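PDB 6JTJ: beta-hexosaminidase from Neisseria gonorrhoeae, which probably takes part in peptidoglycan recycling, hydrolysing the terminal beta-1,4-linked N-acetylglucosamine from peptide-linked cell-wall fragments. Local coordinates for residues F244-S248 and D284-K288; E250-A254 and Q351-N355; A142-V146 and F377-L381. All coordinates share one frame; numbering follows the deposited sequence.

Contact 1 of 3, residues F244-S248 and D284-K288; sequences FRIMS and DIGFK
I285 and R245 bury the most surface here, and they meet aliphatic branch against flat cation. CG1 of I285 sits over the centre of the R245 guanidinium, 3.6 Å above its plane, and its closest atom there is NH1. The bend in the arginine chain at chi3 (139°) swings the group over this branch, while its CG also rests on I285 CG1, at 3.9 Å. At the edge of the same guanidinium, in its plane, D284 OD1 forms a salt bridge with R245 NH2 at 2.8 Å. D284 OD2 stays 4.0 Å from R245 NH2, so a single oxygen carries the contact, and the carboxylate plane, 90° from that of the guanidinium, is consistent with a pair that is not bidentate. NH1 makes a second salt bridge, to E237, so the cation spans two acids and would be held against rotation.

Helix 242-249 and helix 274-284 precede the adjacent parallel strands 254-257 and 290-295 of the barrel-like glycoside hydrolase family 3 domain, and the contact lies where the second helix gives way to the loop before its strand. G286, with a positive phi of 84°, is the first residue there to leave helical phi/psi.

S248 is the third large contributor. Its CB is 4.0 Å from I285 CG2, the other branch of that isoleucine. Its OG, anti to the backbone N, reaches the edge of the F287 ring in plane, 3.4 Å from CD1. The I285 carbonyl has no direct bond to the helix and accepts from two waters: one lies 2.6 Å from S248 OG, and the other bridges I285 O to R245 O.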
# COMPACT_ATOMS: atom_id res chain seq x y z
N PHE C 244 -19.39 -6.66 6.60
CA PHE C 244 -20.10 -6.06 5.50
C PHE C 244 -21.60 -6.35 5.61
O PHE C 244 -22.40 -5.43 5.47
CB PHE C 244 -19.55 -6.53 4.15
CG PHE C 244 -18.17 -5.98 3.83
CD1 PHE C 244 -18.02 -4.72 3.29
CD2 PHE C 244 -17.04 -6.73 4.07
CE1 PHE C 244 -16.76 -4.22 3.00
CE2 PHE C 244 -15.77 -6.24 3.78
CZ PHE C 244 -15.63 -4.97 3.27
N ARG C 245 -21.97 -7.59 5.89
CA ARG C 245 -23.39 -7.93 6.08
C ARG C 245 -24.04 -7.10 7.16
O ARG C 245 -25.12 -6.53 6.96
CB ARG C 245 -23.56 -9.39 6.46
CG ARG C 245 -23.40 -10.35 5.31
CD ARG C 245 -23.90 -11.70 5.80
NE ARG C 245 -24.72 -12.44 4.79
CZ ARG C 245 -24.25 -12.95 3.65
NH1 ARG C 245 -22.97 -12.86 3.36
NH2 ARG C 245 -25.08 -13.57 2.80
N ILE C 246 -23.37 -7.02 8.29
CA ILE C 246 -23.91 -6.35 9.45
C ILE C 246 -24.02 -4.84 9.19
O ILE C 246 -25.03 -4.22 9.52
CB ILE C 246 -23.04 -6.65 10.69
CG1 ILE C 246 -23.15 -8.15 11.04
CG2 ILE C 246 -23.47 -5.80 11.87
CD1 ILE C 246 -22.11 -8.67 12.04
N MET C 247 -22.98 -4.25 8.61
CA MET C 247 -23.02 -2.81 8.28
C MET C 247 -24.10 -2.50 7.25
O MET C 247 -24.79 -1.48 7.37
CB MET C 247 -21.67 -2.35 7.78
CG MET C 247 -20.63 -2.26 8.88
SD MET C 247 -20.86 -0.77 9.86
CE MET C 247 -20.16 0.47 8.79
N SER C 248 -24.25 -3.37 6.26
CA SER C 248 -25.30 -3.25 5.28
C SER C 248 -26.66 -3.20 5.98
O SER C 248 -27.46 -2.32 5.74
CB SER C 248 -25.26 -4.41 4.28
OG SER C 248 -26.29 -4.28 3.32
N ASP C 284 -27.76 -11.68 -2.33
CA ASP C 284 -27.59 -12.46 -1.13
C ASP C 284 -27.54 -11.58 0.13
O ASP C 284 -28.20 -11.89 1.13
CB ASP C 284 -26.32 -13.29 -1.28
CG ASP C 284 -26.27 -14.45 -0.33
OD1 ASP C 284 -26.81 -14.34 0.79
OD2 ASP C 284 -25.63 -15.46 -0.68
N ILE C 285 -26.79 -10.48 0.09
CA ILE C 285 -26.64 -9.63 1.25
C ILE C 285 -27.79 -8.61 1.38
O ILE C 285 -28.10 -8.17 2.49
CB ILE C 285 -25.25 -8.93 1.27
CG1 ILE C 285 -24.17 -9.99 1.47
CG2 ILE C 285 -25.16 -7.86 2.35
CD1 ILE C 285 -22.77 -9.53 1.19
N GLY C 286 -28.38 -8.22 0.26
CA GLY C 286 -29.50 -7.26 0.28
C GLY C 286 -29.08 -5.81 0.33
O GLY C 286 -29.88 -4.94 0.68
N PHE C 287 -27.83 -5.52 -0.04
CA PHE C 287 -27.32 -4.15 0.03
C PHE C 287 -28.00 -3.27 -1.02
O PHE C 287 -28.02 -3.61 -2.20
CB PHE C 287 -25.79 -4.17 -0.17
CG PHE C 287 -25.16 -2.81 -0.17
CD1 PHE C 287 -25.18 -2.02 0.97
CD2 PHE C 287 -24.53 -2.33 -1.31
CE1 PHE C 287 -24.56 -0.76 0.97
CE2 PHE C 287 -23.91 -1.08 -1.31
CZ PHE C 287 -23.95 -0.29 -0.18
N LYS C 288 -28.50 -2.12 -0.60
CA LYS C 288 -29.17 -1.19 -1.49
C LYS C 288 -28.44 0.11 -1.75
O LYS C 288 -28.96 0.98 -2.44
CB LYS C 288 -30.57 -0.88 -0.93
CG LYS C 288 -31.40 -2.13 -0.67
CD LYS C 288 -32.87 -1.80 -0.76
CE LYS C 288 -33.75 -2.95 -0.34
NZ LYS C 288 -33.31 -4.20 -1.02
O HOH W 1 -27.14 -7.94 5.61
O HOH W 2 -28.17 -5.89 3.97

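Contact 2 of 3, residues E250-A254 and Q351-N355; sequences EGMAA and QYMEN
Y352 reaches G251 and A253 because its CG stands anti to the backbone N (chi1 -171°), which carries the ring toward 250-254; M353, with CG beside its backbone N, sends its chain to A253 and A254. The segment they meet is the turn between helix 242-249 and strand 254-257 of the barrel-like family 3 domain. A Schellman motif ends that helix, with G251 as its C-prime residue at a phi of 97°.

The polar link is one hydrogen bond, from Y352 OH to G251 O at 2.8 Å. The donor lies in the carbonyl plane on a lone pair, with a C=O...donor angle of 125°, so the tyrosine hydroxyl is bonded to the backbone of the turn. That oxygen also lies at the edge of the tyrosine ring, near its plane. A253 CB comes to the same ring's edge, 3.5 Å from Y352 CD2. K206 makes a cation-pi contact with the ring and also donates to the backbone Y352 O.

The backbone of A253 is bonded to S207 and V290, placing the contact where neighbouring parallel strands begin. The remaining packing is apolar: A253 CB touches M353 CG at 3.9 Å, and M353 SD ends 4.3 Å from A254 CB.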
# COMPACT_ATOMS: atom_id res chain seq x y z
N GLU C 250 -27.36 -2.39 8.93
CA GLU C 250 -27.48 -1.19 9.76
C GLU C 250 -27.34 0.13 9.02
O GLU C 250 -27.08 1.16 9.65
CB GLU C 250 -26.47 -1.26 10.90
CG GLU C 250 -26.71 -2.45 11.83
CD GLU C 250 -28.06 -2.40 12.51
OE1 GLU C 250 -28.42 -1.31 13.00
OE2 GLU C 250 -28.76 -3.44 12.52
N GLY C 251 -27.52 0.13 7.70
CA GLY C 251 -27.67 1.40 6.97
C GLY C 251 -26.44 2.00 6.29
O GLY C 251 -26.45 3.15 5.90
N MET C 252 -25.38 1.20 6.12
CA MET C 252 -24.19 1.64 5.39
C MET C 252 -24.58 2.16 4.01
O MET C 252 -25.34 1.51 3.30
CB MET C 252 -23.21 0.47 5.27
CG MET C 252 -21.94 0.77 4.49
SD MET C 252 -20.75 -0.59 4.60
CE MET C 252 -21.66 -1.95 3.90
N ALA C 253 -24.04 3.32 3.63
CA ALA C 253 -24.47 4.00 2.39
C ALA C 253 -23.77 3.54 1.13
O ALA C 253 -24.32 3.65 0.04
CB ALA C 253 -24.27 5.50 2.53
N ALA C 254 -22.55 3.04 1.29
CA ALA C 254 -21.74 2.71 0.14
C ALA C 254 -20.69 1.68 0.49
O ALA C 254 -20.39 1.42 1.66
CB ALA C 254 -21.06 3.96 -0.36
N GLN C 351 -28.40 10.54 -3.11
CA GLN C 351 -29.05 11.44 -2.17
C GLN C 351 -28.92 10.96 -0.73
O GLN C 351 -28.76 11.77 0.17
CB GLN C 351 -30.54 11.67 -2.53
CG GLN C 351 -31.22 12.78 -1.68
CD GLN C 351 -30.40 14.09 -1.46
OE1 GLN C 351 -29.58 14.53 -2.28
NE2 GLN C 351 -30.63 14.72 -0.30
N TYR C 352 -28.99 9.66 -0.53
CA TYR C 352 -28.76 9.07 0.78
C TYR C 352 -27.40 9.49 1.38
O TYR C 352 -27.27 9.60 2.59
CB TYR C 352 -28.84 7.55 0.68
CG TYR C 352 -28.82 6.81 2.00
CD1 TYR C 352 -29.90 6.89 2.90
CD2 TYR C 352 -27.75 6.01 2.35
CE1 TYR C 352 -29.88 6.20 4.10
CE2 TYR C 352 -27.72 5.32 3.54
CZ TYR C 352 -28.78 5.42 4.42
OH TYR C 352 -28.71 4.72 5.60
N MET C 353 -26.41 9.79 0.53
CA MET C 353 -25.08 10.21 1.00
C MET C 353 -24.94 11.70 1.30
O MET C 353 -23.90 12.12 1.80
CB MET C 353 -24.02 9.80 -0.03
CG MET C 353 -23.87 8.29 -0.19
SD MET C 353 -22.50 7.86 -1.28
CE MET C 353 -22.82 8.82 -2.76
N GLU C 354 -25.95 12.51 0.97
CA GLU C 354 -25.86 13.95 1.21
C GLU C 354 -25.70 14.20 2.71
O GLU C 354 -26.27 13.49 3.53
CB GLU C 354 -27.08 14.74 0.70
CG GLU C 354 -26.69 16.14 0.24
CD GLU C 354 -27.80 16.88 -0.50
OE1 GLU C 354 -27.51 17.86 -1.24
OE2 GLU C 354 -28.97 16.46 -0.33
N ASN C 355 -24.87 15.18 3.04
CA ASN C 355 -24.68 15.55 4.43
C ASN C 355 -26.00 15.99 5.04
O ASN C 355 -26.77 16.71 4.41
CB ASN C 355 -23.66 16.67 4.58
CG ASN C 355 -23.03 16.67 5.95
OD1 ASN C 355 -23.68 17.01 6.93
ND2 ASN C 355 -21.76 16.32 6.03

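Contact 3 of 3, residues A142-V146 and F377-L381; sequences AAGQV and FVAGL
V378 and V146 centre the aliphatic part of this helix-helix contact. CG2 of V378, the branch beside its own backbone N (the other, CG1, is anti, chi1 170°), presses onto the backbone of helix 136-155: it is 3.6 Å from Q145 O and 3.7 Å from V146 CA. The same methyl meets V146 CG2 at 4.0 Å, the two side chains crossing at about a right angle. V146 CG2 serves a second partner too, L381 CD1, also at 4.0 Å but approached obliquely.

The aromatic part belongs to F377. A142 CB comes to the edge of its ring, in plane, 3.8 Å from CZ. Q145 contributes its CB, 4.0 Å from F377 CD2, and meets the ring obliquely. One turn further along its own helix, L381 places CG over one face of the ring, offset toward the rim, so the ring is held at edge and face by different helices.

No hydrogen bond or salt bridge joins the two segments. A142, Q145 and V146 face F377, V378 and L381. The segment axes approach to 10.0 Å at a crossing angle of -107°. V378 also touches P122 and L121, and A142 touches I130 of helix 124-134. This is near-perpendicular helix packing, with the last modelled helix, 369-382, laid across helix 136-155 on the outside of the family 3 barrel-like domain.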
# COMPACT_ATOMS: atom_id res chain seq x y z
N ALA C 142 -15.09 5.11 22.43
CA ALA C 142 -14.00 5.83 21.78
C ALA C 142 -14.26 5.92 20.27
O ALA C 142 -14.09 6.98 19.68
CB ALA C 142 -12.68 5.12 22.05
N ALA C 143 -14.69 4.82 19.66
CA ALA C 143 -15.02 4.79 18.22
C ALA C 143 -16.08 5.82 17.87
O ALA C 143 -15.96 6.55 16.88
CB ALA C 143 -15.45 3.40 17.79
N GLY C 144 -17.11 5.94 18.71
CA GLY C 144 -18.18 6.93 18.50
C GLY C 144 -17.68 8.35 18.49
O GLY C 144 -18.07 9.18 17.65
N GLN C 145 -16.77 8.65 19.40
CA GLN C 145 -16.16 9.98 19.47
C GLN C 145 -15.26 10.26 18.28
O GLN C 145 -15.28 11.36 17.72
CB GLN C 145 -15.33 10.14 20.75
CG GLN C 145 -16.17 10.13 22.05
CD GLN C 145 -17.31 11.18 22.06
OE1 GLN C 145 -17.08 12.40 21.93
NE2 GLN C 145 -18.55 10.70 22.10
N VAL C 146 -14.49 9.27 17.85
CA VAL C 146 -13.66 9.44 16.65
C VAL C 146 -14.55 9.74 15.45
O VAL C 146 -14.31 10.68 14.72
CB VAL C 146 -12.77 8.20 16.38
CG1 VAL C 146 -12.11 8.30 15.02
CG2 VAL C 146 -11.71 8.08 17.47
N PHE C 377 -10.11 14.56 23.26
CA PHE C 377 -10.00 13.12 23.50
C PHE C 377 -9.43 12.38 22.27
O PHE C 377 -8.56 11.51 22.38
CB PHE C 377 -11.37 12.54 23.85
CG PHE C 377 -11.39 11.02 23.90
CD1 PHE C 377 -10.88 10.33 24.98
CD2 PHE C 377 -11.92 10.28 22.85
CE1 PHE C 377 -10.91 8.94 25.03
CE2 PHE C 377 -11.94 8.88 22.88
CZ PHE C 377 -11.44 8.21 23.97
N VAL C 378 -9.95 12.72 21.09
CA VAL C 378 -9.54 12.06 19.85
C VAL C 378 -8.08 12.43 19.54
O VAL C 378 -7.28 11.57 19.22
CB VAL C 378 -10.50 12.42 18.69
CG1 VAL C 378 -9.95 11.95 17.36
CG2 VAL C 378 -11.87 11.80 18.94
N ALA C 379 -7.74 13.71 19.68
CA ALA C 379 -6.35 14.15 19.56
C ALA C 379 -5.42 13.32 20.43
O ALA C 379 -4.29 13.03 20.04
CB ALA C 379 -6.22 15.63 19.91
N GLY C 380 -5.88 12.98 21.62
CA GLY C 380 -5.08 12.23 22.58
C GLY C 380 -4.83 10.81 22.14
O GLY C 380 -3.77 10.24 22.41
N LEU C 381 -5.82 10.21 21.48
CA LEU C 381 -5.63 8.87 20.93
C LEU C 381 -4.59 8.90 19.82
O LEU C 381 -3.83 7.96 19.68
CB LEU C 381 -6.94 8.32 20.37
CG LEU C 381 -8.07 8.06 21.37
CD1 LEU C 381 -9.27 7.52 20.62
CD2 LEU C 381 -7.65 7.10 22.47

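How the contacts relate
Contacts 1 and 2 are neighbours, their centres 13 Å apart, and both involve the end of helix 242-249: M252 N lies 3.0 Å from M247 O, a probable hydrogen bond, and F287 of contact 1 packs on M252 and A254 of contact 2. Contact 1 is at the surface and relies on a salt bridge and bridging waters; contact 2, nearer the chain centre, is mostly buried and uses one direct hydrogen bond with apolar packing. Contact 3, partly buried and without any hydrogen bond or salt bridge between its segments, lies 27 Å from contact 1 and 23 Å from contact 2, centre to centre, and joins other helices. It closes a long chain loop enclosing both.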